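Local coordinates for prophage Lp1 protein 11 (Lactobacillus plantarum WCFS1, PDB 3B7H) that is of unknown specific role but, as a prophage-encoded helix-turn-helix protein of the Cro/C1 type, probably binds DNA and may regulate transcription, at residues 1-4 and 5-8; 61-64 and 65-68; 69-72 and 73-76. All coordinates share one frame; numbering follows the deposited sequence.

Contact 1 (1-4 and 5-8)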
# COMPACT_ATOMS: atom_id res chain seq x y z
N MET A 1 -0.43 -18.03 4.32
CA MET A 1 0.92 -18.48 4.76
C MET A 1 1.91 -17.32 4.91
O MET A 1 2.91 -17.44 5.65
CB MET A 1 1.49 -19.53 3.80
CG MET A 1 0.67 -20.85 3.76
SD MET A 1 0.69 -21.90 5.25
CE MET A 1 -0.80 -21.27 6.09
N LYS A 2 1.64 -16.23 4.17
CA LYS A 2 2.42 -14.98 4.28
C LYS A 2 1.50 -13.78 4.47
O LYS A 2 0.51 -13.64 3.77
CB LYS A 2 3.25 -14.71 3.03
CG LYS A 2 4.52 -15.47 2.88
CD LYS A 2 5.20 -15.03 1.58
CE LYS A 2 6.46 -15.85 1.29
NZ LYS A 2 7.07 -15.50 -0.03
N THR A 3 1.86 -12.90 5.39
CA THR A 3 1.17 -11.65 5.59
C THR A 3 1.52 -10.68 4.47
O THR A 3 2.45 -10.90 3.72
CB THR A 3 1.55 -11.02 6.93
OG1 THR A 3 2.91 -10.56 6.88
CG2 THR A 3 1.38 -12.02 8.06
N ASP A 4 0.75 -9.60 4.35
CA ASP A 4 1.05 -8.57 3.38
C ASP A 4 2.39 -7.93 3.71
O ASP A 4 3.20 -7.72 2.83
CB ASP A 4 -0.03 -7.48 3.32
CG ASP A 4 -1.31 -7.95 2.66
OD1 ASP A 4 -1.31 -8.26 1.45
OD2 ASP A 4 -2.33 -7.96 3.35
N GLY A 5 2.65 -7.65 4.98
CA GLY A 5 3.98 -7.20 5.41
C GLY A 5 5.14 -8.07 4.97
O GLY A 5 6.19 -7.58 4.58
N GLU A 6 4.95 -9.38 5.03
CA GLU A 6 5.93 -10.34 4.53
C GLU A 6 6.07 -10.30 3.00
O GLU A 6 7.19 -10.27 2.46
CB GLU A 6 5.58 -11.74 5.05
CG GLU A 6 5.86 -11.82 6.53
CD GLU A 6 5.33 -13.07 7.23
OE1 GLU A 6 4.30 -13.66 6.80
OE2 GLU A 6 5.95 -13.43 8.25
N PHE A 7 4.96 -10.28 2.28
CA PHE A 7 5.08 -10.17 0.82
C PHE A 7 5.82 -8.90 0.44
O PHE A 7 6.73 -8.92 -0.38
CB PHE A 7 3.71 -10.13 0.14
CG PHE A 7 3.09 -11.48 -0.08
CD1 PHE A 7 3.73 -12.43 -0.83
CD2 PHE A 7 1.85 -11.77 0.43
CE1 PHE A 7 3.15 -13.66 -1.06
CE2 PHE A 7 1.26 -13.03 0.21
CZ PHE A 7 1.90 -13.95 -0.54
N VAL A 8 5.42 -7.79 1.06
CA VAL A 8 5.99 -6.50 0.71
C VAL A 8 7.46 -6.39 1.09
O VAL A 8 8.29 -5.92 0.31
CB VAL A 8 5.14 -5.34 1.33
CG1 VAL A 8 5.90 -4.02 1.31
CG2 VAL A 8 3.80 -5.23 0.57
O HOH W 1 3.29 -16.05 7.70

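Contact 2 (61-64 and 65-68)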
# COMPACT_ATOMS: atom_id res chain seq x y z
N GLY A 61 14.10 4.80 -6.87
CA GLY A 61 13.86 5.35 -8.21
C GLY A 61 12.77 4.62 -8.98
O GLY A 61 12.76 4.61 -10.21
N ILE A 62 11.85 3.99 -8.27
CA ILE A 62 10.74 3.30 -8.90
C ILE A 62 9.44 3.91 -8.40
O ILE A 62 9.42 4.51 -7.33
CB ILE A 62 10.74 1.79 -8.60
CG1 ILE A 62 10.61 1.51 -7.11
CG2 ILE A 62 12.03 1.13 -9.09
CD1 ILE A 62 10.58 0.01 -6.79
N SER A 63 8.37 3.71 -9.17
CA SER A 63 7.01 4.10 -8.80
C SER A 63 6.40 3.00 -7.93
O SER A 63 6.79 1.84 -8.06
CB SER A 63 6.13 4.31 -10.03
OG SER A 63 5.79 3.09 -10.66
N VAL A 64 5.47 3.39 -7.07
CA VAL A 64 4.74 2.48 -6.22
C VAL A 64 3.96 1.50 -7.08
O VAL A 64 3.88 0.32 -6.78
CB VAL A 64 3.79 3.24 -5.26
CG1 VAL A 64 2.70 2.33 -4.66
CG2 VAL A 64 4.59 3.89 -4.15
N HIS A 65 3.40 1.99 -8.17
CA HIS A 65 2.75 1.13 -9.17
C HIS A 65 3.67 0.01 -9.62
O HIS A 65 3.26 -1.16 -9.62
CB HIS A 65 2.33 2.00 -10.34
CG HIS A 65 1.73 1.24 -11.48
ND1 HIS A 65 0.61 0.46 -11.35
CD2 HIS A 65 2.06 1.22 -12.78
CE1 HIS A 65 0.28 -0.04 -12.53
NE2 HIS A 65 1.15 0.40 -13.41
N ASP A 66 4.90 0.35 -10.01
CA ASP A 66 5.87 -0.66 -10.42
C ASP A 66 6.32 -1.58 -9.29
O ASP A 66 6.48 -2.80 -9.49
CB ASP A 66 7.08 -0.02 -11.10
CG ASP A 66 6.79 0.39 -12.55
OD1 ASP A 66 5.81 -0.09 -13.17
OD2 ASP A 66 7.56 1.22 -13.08
N PHE A 67 6.49 -1.01 -8.10
CA PHE A 67 6.75 -1.80 -6.90
C PHE A 67 5.78 -2.99 -6.78
O PHE A 67 6.18 -4.10 -6.46
CB PHE A 67 6.67 -0.94 -5.63
CG PHE A 67 6.89 -1.73 -4.37
CD1 PHE A 67 8.16 -1.96 -3.90
CD2 PHE A 67 5.83 -2.32 -3.72
CE1 PHE A 67 8.38 -2.73 -2.77
CE2 PHE A 67 6.02 -3.11 -2.60
CZ PHE A 67 7.30 -3.33 -2.12
N PHE A 68 4.51 -2.76 -7.07
CA PHE A 68 3.50 -3.77 -6.86
C PHE A 68 3.28 -4.69 -8.05
O PHE A 68 2.32 -5.46 -8.05
CB PHE A 68 2.18 -3.11 -6.46
CG PHE A 68 2.09 -2.78 -4.98
CD1 PHE A 68 1.99 -3.79 -4.04
CD2 PHE A 68 2.09 -1.46 -4.55
CE1 PHE A 68 1.90 -3.50 -2.70
CE2 PHE A 68 2.00 -1.18 -3.19
CZ PHE A 68 1.90 -2.20 -2.28

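Contact 3 (69-72 and 73-76)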
# COMPACT_ATOMS: atom_id res chain seq x y z
N ASP A 69 4.17 -4.65 -9.05
CA ASP A 69 4.08 -5.52 -10.21
C ASP A 69 4.74 -6.84 -9.88
O ASP A 69 5.76 -7.20 -10.48
CB ASP A 69 4.72 -4.86 -11.42
CG ASP A 69 4.44 -5.57 -12.75
OD1 ASP A 69 3.63 -6.55 -12.79
OD2 ASP A 69 5.05 -5.12 -13.76
N PHE A 70 4.16 -7.55 -8.91
CA PHE A 70 4.58 -8.92 -8.56
C PHE A 70 3.42 -9.61 -7.90
O PHE A 70 2.55 -8.93 -7.37
CB PHE A 70 5.78 -8.96 -7.61
CG PHE A 70 5.50 -8.47 -6.22
CD1 PHE A 70 5.36 -9.35 -5.18
CD2 PHE A 70 5.41 -7.10 -5.95
CE1 PHE A 70 5.12 -8.91 -3.90
CE2 PHE A 70 5.16 -6.65 -4.68
CZ PHE A 70 5.04 -7.56 -3.64
N PRO A 71 3.38 -10.95 -7.96
CA PRO A 71 2.31 -11.74 -7.33
C PRO A 71 2.40 -11.72 -5.82
O PRO A 71 3.48 -11.80 -5.30
CB PRO A 71 2.58 -13.17 -7.83
CG PRO A 71 3.50 -13.01 -8.99
CD PRO A 71 4.34 -11.84 -8.65
N PRO A 72 1.27 -11.66 -5.11
CA PRO A 72 -0.13 -11.72 -5.54
C PRO A 72 -0.75 -10.39 -6.01
O PRO A 72 -1.88 -10.38 -6.48
CB PRO A 72 -0.84 -12.16 -4.25
CG PRO A 72 -0.05 -11.50 -3.17
CD PRO A 72 1.39 -11.53 -3.64
N TYR A 73 -0.01 -9.29 -5.88
CA TYR A 73 -0.60 -7.97 -6.02
C TYR A 73 -0.90 -7.58 -7.46
O TYR A 73 -1.71 -6.69 -7.69
CB TYR A 73 0.30 -6.93 -5.36
CG TYR A 73 0.44 -7.15 -3.88
CD1 TYR A 73 1.61 -7.63 -3.36
CD2 TYR A 73 -0.63 -6.95 -3.02
CE1 TYR A 73 1.75 -7.86 -1.98
CE2 TYR A 73 -0.50 -7.18 -1.64
CZ TYR A 73 0.70 -7.62 -1.13
OH TYR A 73 0.87 -7.87 0.22
N ASN A 74 -0.26 -8.24 -8.43
CA ASN A 74 -0.53 -7.98 -9.84
C ASN A 74 -1.45 -9.00 -10.48
O ASN A 74 -1.52 -9.08 -11.71
CB ASN A 74 0.78 -7.78 -10.64
CG ASN A 74 1.61 -9.03 -10.82
OD1 ASN A 74 1.31 -10.11 -10.28
ND2 ASN A 74 2.69 -8.87 -11.59
N GLU A 75 -2.15 -9.77 -9.67
CA GLU A 75 -3.22 -10.63 -10.18
C GLU A 75 -4.49 -10.41 -9.36
O GLU A 75 -4.40 -9.94 -8.24
CB GLU A 75 -2.76 -12.08 -10.13
CG GLU A 75 -1.50 -12.36 -11.05
CD GLU A 75 -1.75 -12.27 -12.61
OE1 GLU A 75 -2.66 -12.99 -13.13
OE2 GLU A 75 -1.00 -11.51 -13.33
N VAL A 76 -5.67 -10.74 -9.90
CA VAL A 76 -6.90 -10.58 -9.09
C VAL A 76 -7.31 -11.88 -8.31
O VAL A 76 -7.62 -11.84 -7.08
CB VAL A 76 -8.12 -10.00 -9.89
CG1 VAL A 76 -7.68 -9.03 -10.99
CG2 VAL A 76 -8.98 -11.09 -10.47

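Contact 1 (1-4 and 5-8)
Phe7 N donates to Thr3 O at 3.0 Å and Val8 N to Asp4 O at 2.8 Å, two i-to-i+4 bonds that open helix 4-18. Thr3, the N-cap, forms a capping box with Glu6, an example of how the first turn of a helix finds acceptors for its amides. A chi1 of 70° holds Thr3 OG1 between its own N and carbonyl carbon, where it faces into the turn and accepts from Glu6 N at 3.0 Å. The Glu6 side chain completes the box by running back toward the N-terminus, and its OE1 accepts from Thr3 N at 2.9 Å. This second bond is nearly straight (169°) and uses the anti side of the carboxylate, somewhat out of its plane. Two hydrogen bonds grip Glu6 OE1, since a water donates both to it and to Met1 O, tying the chain end to the cap. Beyond the box, Lys2 lies across one face of the Phe7 ring. Lys2 CB is the CH-pi partner, 4.0 Å from the Phe7 ring centroid, and the extended chain carries NZ on to a salt bridge with Glu10. The Asp4 carboxylate is held by Tyr73 OH of its own chain and by Arg54 and Thr51 of the second subunit. Farther along the lysine, Lys2 CD rests over the rim, 3.6 Å from Phe7 CE1.

Contact 2 (61-64 and 65-68)
A chi1 of 73° tucks Ser63 OG over the start of the turn, close to Asp66 N, while Val64 CG1, anti to its N (chi1 162°), is brought to the ring of Phe68. The first of these is an N-cap: Asp66 N donates to Ser63 OG at 3.0 Å and starts the short helix 64-67, the last helix of this Cro/C1-type protein. Just upstream, Gly61 takes a positive phi in a Schellman motif that ends helix 50-60, so one helix stops and the next begins within a few residues. Backbone bonds finish the turn, Phe67 N donating to Ser63 O at 2.9 Å and Phe68 N to Val64 O at a longer 3.2 Å. The edge of Phe67 packs over one face of Phe68, with Phe67 CD2 above the ring centre. Beyond that pair their neighbours differ. Phe67 drives its ring into the core, among Leu12 and Leu15 of helix 4-18 and Ile53 and Cys57 of helix 50-60; Ile62 crosses it at a slant, its CD1 4.2 Å from Phe67 CB and at the ring's edge. Phe68 instead reaches the interface, where its ring meets Phe68 of the second subunit with the planes about parallel. His65 likewise stacks on His65 of the second subunit. Val64 runs alongside Phe68, and its CG1 meets the ring rim within the ring plane, 3.8 Å from Phe68 CD2.

Contact 3 (69-72 and 73-76)
Asn74 folds its side chain back over the chain at Phe70, in a compact C-terminal loop that holds a type I beta turn from Pro72 to Glu75. From Asn74 CB, 3.8 Å from Phe70 N, the chain steps to CG, which lies against the Phe70 backbone. There the amide divides. Asn74 OD1 settles beside the junction with Pro71, 3.2 Å from Pro71 N, a nitrogen with no hydrogen to offer, so the approach is simple contact. Asn74 ND2 points the other way and donates to Asp69 OD1 at 2.8 Å. That bond is straight (167°) and lies in the amide plane of Asn74, yet it meets the carboxylate on its anti side, somewhat out of its plane, the two flat groups being turned 67° apart. The Asn74 backbone joins in, its N donating to Phe70 O from above the carbonyl plane. The beta turn itself is closed by Glu75 N, which donates to Pro72 O at 3.3 Å, again from above the plane of the carbonyl.

The aromatic groups make the rest of the contact. Tyr73 sends its ring edge toward the face of Phe70 in an offset edge-to-face pair, with centroids 5.3 Å apart. Pro72, preceded by a cis peptide bond, supplies the other neighbour, its CG lying over the centre of one Tyr73 face at 4.2 Å from the centroid. The phenol continues to helix 4-18, where Tyr73 OH bonds to Asp4 OD1, while Phe70 stacks on His11. Where the two rings come closest, Phe70 CZ is 3.4 Å from Tyr73 CD1.

All three contacts are local, yet they divide the work of a small dimeric fold. Contact 2 is partly buried and feeds side chains into the core between helices 4-18 and 50-60; contacts 1 and 3 lie at the surface. Contacts 1 and 2 both start helices through a hydroxyl cap, but contact 1 adds a carboxylate bond back to the cap residue and a water, whereas in contact 2 apolar packing of Ile62, Val64 and the phenylalanines accompanies the cap. Contact 3 lacks helix and depends on an amide-carboxylate bond and ring packing. Its loop runs on from contact 2 and returns to contact 1, where Phe7 CD1 meets Pro72 CD at 3.8 Å. All three touch the second subunit.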